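Local structure of molybdopterin-guanine dinucleotide biosynthesis protein A (MobA) (Archaeoglobus fulgidus, 3NGW) at residues 1-9 and 83-91; 28-39 and 91-102. The protein probably transfers a nucleotide, binding GTP to attach its guanylate part to molybdopterin during molybdenum cofactor biosynthesis. One frame throughout, in Å; residues are numbered along the deposited sequence.

Contact 1: 1-9 and 83-91; sequences MKVAVLVGG and FGSCVVAAI
Lys2 lies along the ring of Phe83, the two side chains sliding past each other in opposite directions. Its CD sits over one ring face, toward the rim, 3.8 Å from the centroid in a CH-pi contact. A bend at chi3 (-71°) lifts the amine away from the ring plane to the carbonyls of the chain that follows helix 72-83, where NZ donates to Phe83 O at 2.8 Å and more weakly to Ser85 O. Ser85 OG is held by Glu109. Shortened to an alanine, Lys2 would probably leave the carbonyls of Phe83 and Ser85 without this donor and take the aliphatic cover off that face of the Phe83 ring. Beyond, strands 2-6 and 86-90 run parallel, and five backbone hydrogen bonds, from Val87 N to Lys2 O through to Ile91 N to Leu6 O (3.0 Å), zip them together. On one face of the sheet Val3 CG2 meets Val87 CG2 at 3.7 Å; on the other, Leu6, with CG anti to its carbonyl carbon (chi1 -55°), sets CD1 3.5 Å from Val88 CG1. Past the strands, the side chains of Val7 and Ile91 cross at about a right angle. The chemistry thus divides: a buried aliphatic ladder carried by backbone bonds, and one charged amine closing the N-terminal end through one firm and one weak bond to main-chain carbonyls.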
loop_
_atom_site.group_PDB
_atom_site.type_symbol
_atom_site.label_atom_id
_atom_site.label_comp_id
_atom_site.label_asym_id
_atom_site.label_seq_id
_atom_site.Cartn_x
_atom_site.Cartn_y
_atom_site.Cartn_z
HETATM N N MSE A 1 5.725 -2.082 14.533
HETATM C CA MSE A 1 5.425 -1.398 13.246
HETATM C C MSE A 1 4.033 -1.701 12.714
HETATM O O MSE A 1 3.638 -2.864 12.606
HETATM C CB MSE A 1 6.444 -1.809 12.196
HETATM C CG MSE A 1 6.041 -1.391 10.802
HETATM SE SE MSE A 1 7.131 -2.198 9.445
HETATM C CE MSE A 1 7.410 -0.629 8.404
ATOM N N LYS A 2 3.303 -0.646 12.365
ATOM C CA LYS A 2 1.957 -0.781 11.809
ATOM C C LYS A 2 2.004 -0.737 10.270
ATOM O O LYS A 2 2.650 0.132 9.680
ATOM C CB LYS A 2 1.055 0.345 12.328
ATOM C CG LYS A 2 0.378 0.039 13.656
ATOM C CD LYS A 2 -0.249 1.286 14.266
ATOM C CE LYS A 2 0.827 2.244 14.767
ATOM N NZ LYS A 2 0.253 3.568 15.117
ATOM N N VAL A 3 1.305 -1.678 9.639
ATOM C CA VAL A 3 1.251 -1.794 8.188
ATOM C C VAL A 3 -0.185 -1.820 7.672
ATOM O O VAL A 3 -1.017 -2.592 8.159
ATOM C CB VAL A 3 1.956 -3.093 7.720
ATOM C CG1 VAL A 3 1.939 -3.190 6.207
ATOM C CG2 VAL A 3 3.393 -3.127 8.238
ATOM N N ALA A 4 -0.477 -0.967 6.692
ATOM C CA ALA A 4 -1.809 -0.911 6.088
ATOM C C ALA A 4 -1.674 -1.363 4.638
ATOM O O ALA A 4 -1.085 -0.663 3.825
ATOM C CB ALA A 4 -2.358 0.520 6.144
ATOM N N VAL A 5 -2.218 -2.530 4.312
ATOM C CA VAL A 5 -2.135 -3.053 2.953
ATOM C C VAL A 5 -3.397 -2.692 2.168
ATOM O O VAL A 5 -4.506 -3.055 2.559
ATOM C CB VAL A 5 -1.943 -4.588 2.971
ATOM C CG1 VAL A 5 -1.693 -5.113 1.552
ATOM C CG2 VAL A 5 -0.759 -4.949 3.879
ATOM N N LEU A 6 -3.222 -1.953 1.076
ATOM C CA LEU A 6 -4.345 -1.532 0.245
ATOM C C LEU A 6 -4.687 -2.651 -0.742
ATOM O O LEU A 6 -3.931 -2.899 -1.681
ATOM C CB LEU A 6 -3.983 -0.244 -0.509
ATOM C CG LEU A 6 -3.505 0.953 0.318
ATOM C CD1 LEU A 6 -3.139 2.097 -0.610
ATOM C CD2 LEU A 6 -4.583 1.394 1.292
ATOM N N VAL A 7 -5.823 -3.318 -0.531
ATOM C CA VAL A 7 -6.235 -4.430 -1.392
ATOM C C VAL A 7 -7.567 -4.214 -2.106
ATOM O O VAL A 7 -8.151 -5.158 -2.639
ATOM C CB VAL A 7 -6.342 -5.757 -0.582
ATOM C CG1 VAL A 7 -5.089 -5.960 0.257
ATOM C CG2 VAL A 7 -7.587 -5.749 0.295
ATOM N N GLY A 8 -8.043 -2.975 -2.124
ATOM C CA GLY A 8 -9.309 -2.692 -2.775
ATOM C C GLY A 8 -9.194 -2.448 -4.265
ATOM O O GLY A 8 -10.189 -2.200 -4.954
ATOM N N GLY A 9 -7.967 -2.516 -4.765
ATOM C CA GLY A 9 -7.740 -2.298 -6.176
ATOM C C GLY A 9 -8.516 -3.268 -7.046
ATOM O O GLY A 9 -8.478 -4.482 -6.839
ATOM N N PHE A 83 -5.773 3.122 13.197
ATOM C CA PHE A 83 -4.758 2.943 14.219
ATOM C C PHE A 83 -3.578 3.910 14.195
ATOM O O PHE A 83 -2.547 3.648 14.813
ATOM C CB PHE A 83 -4.256 1.486 14.224
ATOM C CG PHE A 83 -3.615 1.026 12.931
ATOM C CD1 PHE A 83 -3.412 1.896 11.870
ATOM C CD2 PHE A 83 -3.202 -0.302 12.792
ATOM C CE1 PHE A 83 -2.806 1.451 10.692
ATOM C CE2 PHE A 83 -2.595 -0.755 11.616
ATOM C CZ PHE A 83 -2.401 0.123 10.567
ATOM N N GLY A 84 -3.730 5.033 13.501
ATOM C CA GLY A 84 -2.670 6.025 13.453
ATOM C C GLY A 84 -1.607 5.869 12.378
ATOM O O GLY A 84 -1.886 5.392 11.278
ATOM N N SER A 85 -0.383 6.282 12.710
ATOM C CA SER A 85 0.749 6.216 11.793
ATOM C C SER A 85 1.015 4.784 11.370
ATOM O O SER A 85 0.823 3.843 12.145
ATOM C CB SER A 85 2.010 6.806 12.441
ATOM O OG SER A 85 2.562 5.939 13.424
ATOM N N CYS A 86 1.463 4.626 10.133
ATOM C CA CYS A 86 1.750 3.309 9.588
ATOM C C CYS A 86 2.467 3.489 8.276
ATOM O O CYS A 86 2.659 4.608 7.818
ATOM C CB CYS A 86 0.446 2.567 9.308
ATOM S SG CYS A 86 -0.615 3.430 8.100
ATOM N N VAL A 87 2.862 2.369 7.684
ATOM C CA VAL A 87 3.497 2.371 6.381
ATOM C C VAL A 87 2.447 1.720 5.499
ATOM O O VAL A 87 1.802 0.753 5.913
ATOM C CB VAL A 87 4.804 1.541 6.354
ATOM C CG1 VAL A 87 5.930 2.330 6.993
ATOM C CG2 VAL A 87 4.598 0.225 7.085
ATOM N N VAL A 88 2.256 2.270 4.302
ATOM C CA VAL A 88 1.267 1.754 3.364
ATOM C C VAL A 88 1.951 0.929 2.290
ATOM O O VAL A 88 3.058 1.233 1.862
ATOM C CB VAL A 88 0.473 2.908 2.701
ATOM C CG1 VAL A 88 -0.508 2.355 1.674
ATOM C CG2 VAL A 88 -0.274 3.698 3.767
ATOM N N ALA A 89 1.287 -0.135 1.876
ATOM C CA ALA A 89 1.817 -0.998 0.846
ATOM C C ALA A 89 0.613 -1.474 0.052
ATOM O O ALA A 89 -0.371 -1.944 0.622
ATOM C CB ALA A 89 2.543 -2.169 1.462
ATOM N N ALA A 90 0.673 -1.326 -1.263
ATOM C CA ALA A 90 -0.431 -1.764 -2.089
ATOM C C ALA A 90 -0.228 -3.226 -2.458
ATOM O O ALA A 90 0.905 -3.701 -2.569
ATOM C CB ALA A 90 -0.517 -0.908 -3.326
ATOM N N ILE A 91 -1.335 -3.937 -2.624
ATOM C CA ILE A 91 -1.304 -5.336 -2.998
ATOM C C ILE A 91 -0.676 -5.469 -4.381
ATOM O O ILE A 91 -0.191 -6.535 -4.740
ATOM C CB ILE A 91 -2.727 -5.915 -3.045
ATOM C CG1 ILE A 91 -2.672 -7.428 -3.209
ATOM C CG2 ILE A 91 -3.493 -5.301 -4.209
ATOM C CD1 ILE A 91 -4.012 -8.117 -2.991
#

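Contact 2: 28-39 and 91-102; sequences LIEWVLEKYSPF and IDMPFVKPEVLE
Trp31 and Phe95 meet as an offset edge-to-face pair: the edge of Phe95 is turned to the face of the indole's six-membered ring, with planes at 85° and centroids 5.7 Å apart. Pro94 backs the phenyl, its CG over the centre of one face of the ring, while its CB reaches Leu28 CD2 at 3.6 Å. The indole NE1 is taken by Leu23 O, and Cys192 of helix 182-194 touches both aromatic side chains. Lys35 leaves the helix with CG anti to the backbone N (chi1 177°), then folds at chi3 and chi4, which brings NZ to the indole edge and 2.8 Å from Pro94 O, to which it donates well tilted from the carbonyl plane. The aliphatic start of the same lysine covers Tyr36, with CG over the centre of one ring face. Tyr36 points its hydroxyl at Val96, OH standing 3.4 Å from CB, and presents its CE1 edge to Leu101 CD1. A water accepts from Tyr36 OH and donates to Met93 O, bridging helix and loop at the phenol's rim. Farther along, Phe39 CZ rests 3.9 Å from Pro98 CB, the two side chains at about a right angle. On the side of the helix facing the sheet, the Val32 side chain crosses that of Ile91 at about a right angle, CG1 to CG1 4.0 Å. Helix 28-36 thus lies against the central parallel strands, and the loop leaving strand 86-90 passes over its flank into helix 98-111, an alpha/beta arrangement of the GT-A-like, MobA-like NTP transferase domain, consistent with a nucleotidyltransferase role.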
loop_
_atom_site.group_PDB
_atom_site.type_symbol
_atom_site.label_atom_id
_atom_site.label_comp_id
_atom_site.label_asym_id
_atom_site.label_seq_id
_atom_site.Cartn_x
_atom_site.Cartn_y
_atom_site.Cartn_z
ATOM N N LEU A 28 -2.865 -13.302 -5.075
ATOM C CA LEU A 28 -2.146 -12.148 -4.559
ATOM C C LEU A 28 -2.516 -11.832 -3.126
ATOM O O LEU A 28 -1.662 -11.424 -2.347
ATOM C CB LEU A 28 -2.385 -10.921 -5.430
ATOM C CG LEU A 28 -1.445 -10.800 -6.625
ATOM C CD1 LEU A 28 -1.764 -9.514 -7.362
ATOM C CD2 LEU A 28 0.010 -10.812 -6.169
ATOM N N ILE A 29 -3.782 -12.006 -2.771
ATOM C CA ILE A 29 -4.180 -11.720 -1.399
ATOM C C ILE A 29 -3.444 -12.633 -0.415
ATOM O O ILE A 29 -3.095 -12.206 0.684
ATOM C CB ILE A 29 -5.699 -11.867 -1.192
ATOM C CG1 ILE A 29 -6.050 -11.505 0.246
ATOM C CG2 ILE A 29 -6.149 -13.277 -1.540
ATOM C CD1 ILE A 29 -5.700 -10.052 0.629
ATOM N N GLU A 30 -3.187 -13.878 -0.806
ATOM C CA GLU A 30 -2.484 -14.797 0.082
ATOM C C GLU A 30 -1.007 -14.425 0.155
ATOM O O GLU A 30 -0.339 -14.695 1.152
ATOM C CB GLU A 30 -2.681 -16.239 -0.390
ATOM C CG GLU A 30 -4.150 -16.530 -0.652
ATOM C CD GLU A 30 -4.467 -17.989 -0.927
ATOM O OE1 GLU A 30 -3.605 -18.710 -1.487
ATOM O OE2 GLU A 30 -5.606 -18.397 -0.600
ATOM N N TRP A 31 -0.507 -13.790 -0.896
ATOM C CA TRP A 31 0.877 -13.347 -0.916
ATOM C C TRP A 31 1.123 -12.291 0.158
ATOM O O TRP A 31 2.055 -12.415 0.948
ATOM C CB TRP A 31 1.228 -12.745 -2.271
ATOM C CG TRP A 31 1.875 -13.693 -3.218
ATOM C CD1 TRP A 31 1.267 -14.658 -3.979
ATOM C CD2 TRP A 31 3.274 -13.762 -3.524
ATOM N NE1 TRP A 31 2.206 -15.323 -4.741
ATOM C CE2 TRP A 31 3.442 -14.796 -4.477
ATOM C CE3 TRP A 31 4.400 -13.056 -3.079
ATOM C CZ2 TRP A 31 4.699 -15.130 -5.000
ATOM C CZ3 TRP A 31 5.652 -13.391 -3.600
ATOM C CH2 TRP A 31 5.789 -14.423 -4.546
ATOM N N VAL A 32 0.294 -11.246 0.176
ATOM C CA VAL A 32 0.445 -10.166 1.150
ATOM C C VAL A 32 0.014 -10.590 2.552
ATOM O O VAL A 32 0.528 -10.083 3.543
ATOM C CB VAL A 32 -0.327 -8.879 0.704
ATOM C CG1 VAL A 32 0.254 -8.369 -0.611
ATOM C CG2 VAL A 32 -1.816 -9.164 0.548
ATOM N N LEU A 33 -0.918 -11.532 2.628
ATOM C CA LEU A 33 -1.384 -12.049 3.904
ATOM C C LEU A 33 -0.171 -12.643 4.619
ATOM O O LEU A 33 0.137 -12.263 5.749
ATOM C CB LEU A 33 -2.449 -13.120 3.662
ATOM C CG LEU A 33 -3.859 -12.981 4.256
ATOM C CD1 LEU A 33 -4.240 -11.538 4.460
ATOM C CD2 LEU A 33 -4.859 -13.673 3.321
ATOM N N GLU A 34 0.529 -13.555 3.942
ATOM C CA GLU A 34 1.732 -14.198 4.485
ATOM C C GLU A 34 2.831 -13.212 4.826
ATOM O O GLU A 34 3.405 -13.259 5.909
ATOM C CB GLU A 34 2.328 -15.177 3.470
ATOM C CG GLU A 34 1.639 -16.502 3.359
ATOM C CD GLU A 34 2.212 -17.362 2.232
ATOM O OE1 GLU A 34 3.450 -17.380 2.054
ATOM O OE2 GLU A 34 1.418 -18.032 1.542
ATOM N N LYS A 35 3.129 -12.336 3.871
ATOM C CA LYS A 35 4.198 -11.351 4.012
ATOM C C LYS A 35 4.059 -10.352 5.168
ATOM O O LYS A 35 5.055 -9.989 5.790
ATOM C CB LYS A 35 4.361 -10.587 2.688
ATOM C CG LYS A 35 5.400 -9.475 2.730
ATOM C CD LYS A 35 5.425 -8.641 1.455
ATOM C CE LYS A 35 6.140 -9.334 0.306
ATOM N NZ LYS A 35 5.379 -10.500 -0.189
ATOM N N TYR A 36 2.831 -9.941 5.467
ATOM C CA TYR A 36 2.581 -8.949 6.500
ATOM C C TYR A 36 1.956 -9.469 7.784
ATOM O O TYR A 36 1.695 -8.687 8.704
ATOM C CB TYR A 36 1.689 -7.838 5.926
ATOM C CG TYR A 36 2.267 -7.156 4.702
ATOM C CD1 TYR A 36 3.425 -6.375 4.790
ATOM C CD2 TYR A 36 1.682 -7.328 3.450
ATOM C CE1 TYR A 36 3.989 -5.784 3.653
ATOM C CE2 TYR A 36 2.234 -6.749 2.310
ATOM C CZ TYR A 36 3.388 -5.982 2.418
ATOM O OH TYR A 36 3.944 -5.435 1.286
ATOM N N SER A 37 1.696 -10.769 7.863
ATOM C CA SER A 37 1.088 -11.308 9.082
ATOM C C SER A 37 1.928 -11.079 10.349
ATOM O O SER A 37 1.375 -10.893 11.432
ATOM C CB SER A 37 0.760 -12.811 8.926
ATOM O OG SER A 37 1.903 -13.584 8.622
ATOM N N PRO A 38 3.269 -11.076 10.231
ATOM C CA PRO A 38 4.128 -10.863 11.402
ATOM C C PRO A 38 4.015 -9.485 12.067
ATOM O O PRO A 38 4.426 -9.321 13.215
ATOM C CB PRO A 38 5.533 -11.091 10.846
ATOM C CG PRO A 38 5.311 -12.039 9.730
ATOM C CD PRO A 38 4.083 -11.474 9.068
ATOM N N PHE A 39 3.462 -8.502 11.363
ATOM C CA PHE A 39 3.363 -7.147 11.908
ATOM C C PHE A 39 1.970 -6.784 12.411
ATOM O O PHE A 39 1.079 -7.631 12.469
ATOM C CB PHE A 39 3.808 -6.148 10.837
ATOM C CG PHE A 39 4.995 -6.616 10.041
ATOM C CD1 PHE A 39 6.265 -6.661 10.615
ATOM C CD2 PHE A 39 4.831 -7.087 8.745
ATOM C CE1 PHE A 39 7.354 -7.171 9.910
ATOM C CE2 PHE A 39 5.909 -7.598 8.032
ATOM C CZ PHE A 39 7.175 -7.642 8.617
ATOM N N ILE A 91 -1.335 -3.937 -2.624
ATOM C CA ILE A 91 -1.304 -5.336 -2.998
ATOM C C ILE A 91 -0.676 -5.469 -4.381
ATOM O O ILE A 91 -0.191 -6.535 -4.740
ATOM C CB ILE A 91 -2.727 -5.915 -3.045
ATOM C CG1 ILE A 91 -2.672 -7.428 -3.209
ATOM C CG2 ILE A 91 -3.493 -5.301 -4.209
ATOM C CD1 ILE A 91 -4.012 -8.117 -2.991
ATOM N N ASP A 92 -0.694 -4.378 -5.146
ATOM C CA ASP A 92 -0.137 -4.359 -6.494
ATOM C C ASP A 92 1.358 -4.650 -6.494
ATOM O O ASP A 92 1.930 -4.989 -7.530
ATOM C CB ASP A 92 -0.381 -3.001 -7.160
ATOM C CG ASP A 92 -1.845 -2.593 -7.150
ATOM O OD1 ASP A 92 -2.421 -2.428 -6.049
ATOM O OD2 ASP A 92 -2.425 -2.427 -8.245
HETATM N N MSE A 93 1.993 -4.503 -5.338
HETATM C CA MSE A 93 3.422 -4.769 -5.197
HETATM C C MSE A 93 3.577 -6.001 -4.294
HETATM O O MSE A 93 3.678 -5.877 -3.075
HETATM C CB MSE A 93 4.112 -3.547 -4.577
HETATM C CG MSE A 93 4.185 -2.347 -5.512
HETATM SE SE MSE A 93 4.766 -0.682 -4.691
HETATM C CE MSE A 93 3.035 0.164 -4.453
ATOM N N PRO A 94 3.592 -7.206 -4.885
ATOM C CA PRO A 94 3.724 -8.453 -4.127
ATOM C C PRO A 94 5.134 -8.838 -3.694
ATOM O O PRO A 94 5.299 -9.764 -2.904
ATOM C CB PRO A 94 3.149 -9.480 -5.082
ATOM C CG PRO A 94 3.702 -9.000 -6.377
ATOM C CD PRO A 94 3.403 -7.504 -6.315
ATOM N N PHE A 95 6.144 -8.140 -4.207
ATOM C CA PHE A 95 7.526 -8.457 -3.865
ATOM C C PHE A 95 8.159 -7.507 -2.869
ATOM O O PHE A 95 9.377 -7.512 -2.707
ATOM C CB PHE A 95 8.380 -8.491 -5.130
ATOM C CG PHE A 95 7.859 -9.420 -6.175
ATOM C CD1 PHE A 95 7.594 -10.751 -5.863
ATOM C CD2 PHE A 95 7.608 -8.965 -7.463
ATOM C CE1 PHE A 95 7.093 -11.622 -6.822
ATOM C CE2 PHE A 95 7.110 -9.824 -8.431
ATOM C CZ PHE A 95 6.847 -11.157 -8.109
ATOM N N VAL A 96 7.342 -6.699 -2.199
ATOM C CA VAL A 96 7.867 -5.752 -1.232
ATOM C C VAL A 96 8.698 -6.441 -0.170
ATOM O O VAL A 96 8.325 -7.498 0.333
ATOM C CB VAL A 96 6.751 -4.972 -0.532
ATOM C CG1 VAL A 96 7.335 -4.178 0.626
ATOM C CG2 VAL A 96 6.072 -4.036 -1.523
ATOM N N LYS A 97 9.833 -5.833 0.160
ATOM C CA LYS A 97 10.720 -6.373 1.177
ATOM C C LYS A 97 10.460 -5.732 2.531
ATOM O O LYS A 97 10.537 -4.512 2.685
ATOM C CB LYS A 97 12.183 -6.189 0.765
ATOM C CG LYS A 97 12.691 -7.349 -0.077
ATOM C CD LYS A 97 14.175 -7.269 -0.367
ATOM C CE LYS A 97 14.771 -8.677 -0.501
ATOM N NZ LYS A 97 13.976 -9.562 -1.426
ATOM N N PRO A 98 10.135 -6.559 3.535
ATOM C CA PRO A 98 9.851 -6.091 4.896
ATOM C C PRO A 98 10.951 -5.189 5.439
ATOM O O PRO A 98 10.677 -4.264 6.199
ATOM C CB PRO A 98 9.711 -7.394 5.682
ATOM C CG PRO A 98 9.130 -8.335 4.657
ATOM C CD PRO A 98 9.997 -8.026 3.448
ATOM N N GLU A 99 12.189 -5.457 5.040
ATOM C CA GLU A 99 13.307 -4.650 5.493
ATOM C C GLU A 99 13.107 -3.223 5.008
ATOM O O GLU A 99 13.382 -2.272 5.740
ATOM C CB GLU A 99 14.641 -5.177 4.952
ATOM C CG GLU A 99 14.838 -6.702 5.020
ATOM C CD GLU A 99 14.089 -7.446 3.911
ATOM O OE1 GLU A 99 12.875 -7.706 4.072
ATOM O OE2 GLU A 99 14.719 -7.756 2.871
ATOM N N VAL A 100 12.636 -3.083 3.767
ATOM C CA VAL A 100 12.392 -1.765 3.173
ATOM C C VAL A 100 11.328 -1.033 3.987
ATOM O O VAL A 100 11.503 0.135 4.359
ATOM C CB VAL A 100 11.917 -1.864 1.686
ATOM C CG1 VAL A 100 11.537 -0.480 1.164
ATOM C CG2 VAL A 100 13.023 -2.449 0.814
ATOM N N LEU A 101 10.237 -1.731 4.292
ATOM C CA LEU A 101 9.148 -1.139 5.067
ATOM C C LEU A 101 9.607 -0.731 6.453
ATOM O O LEU A 101 9.338 0.383 6.908
ATOM C CB LEU A 101 7.973 -2.117 5.176
ATOM C CG LEU A 101 7.025 -2.152 3.969
ATOM C CD1 LEU A 101 6.038 -3.292 4.112
ATOM C CD2 LEU A 101 6.289 -0.822 3.866
ATOM N N GLU A 102 10.296 -1.642 7.127
ATOM C CA GLU A 102 10.795 -1.377 8.468
ATOM C C GLU A 102 11.606 -0.076 8.450
ATOM O O GLU A 102 11.439 0.791 9.307
ATOM C CB GLU A 102 11.663 -2.549 8.938
ATOM C CG GLU A 102 11.518 -2.859 10.417
ATOM C CD GLU A 102 10.745 -4.143 10.688
ATOM O OE1 GLU A 102 10.027 -4.196 11.715
ATOM O OE2 GLU A 102 10.869 -5.103 9.888
HETATM O O HOH W 1 2.608 -5.093 -0.901
#

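Contact 1 is the strand pairing at the middle of the mixed sheet, its centre about 5 Å from the centre of the chain; contact 2, its centre about 9 Å from that point, is also largely buried but reaches the surface at Glu102. Ile91 belongs to both, ending the hydrogen-bonded ladder of contact 1 and packing on helix 28-36 in contact 2. Tyr36 joins them further: its ring lies on Val5, and its hydroxyl end nears Ala89, so the face of the sheet bearing these residues forms the floor for the helix. Regular main-chain bonds dominate contact 1, whereas contact 2 relies on aromatic, proline and aliphatic packing and a bridging water. Each has one lysine donating to main-chain carbonyl oxygen, at the edge of contact 1 and within the helix-loop seam of contact 2.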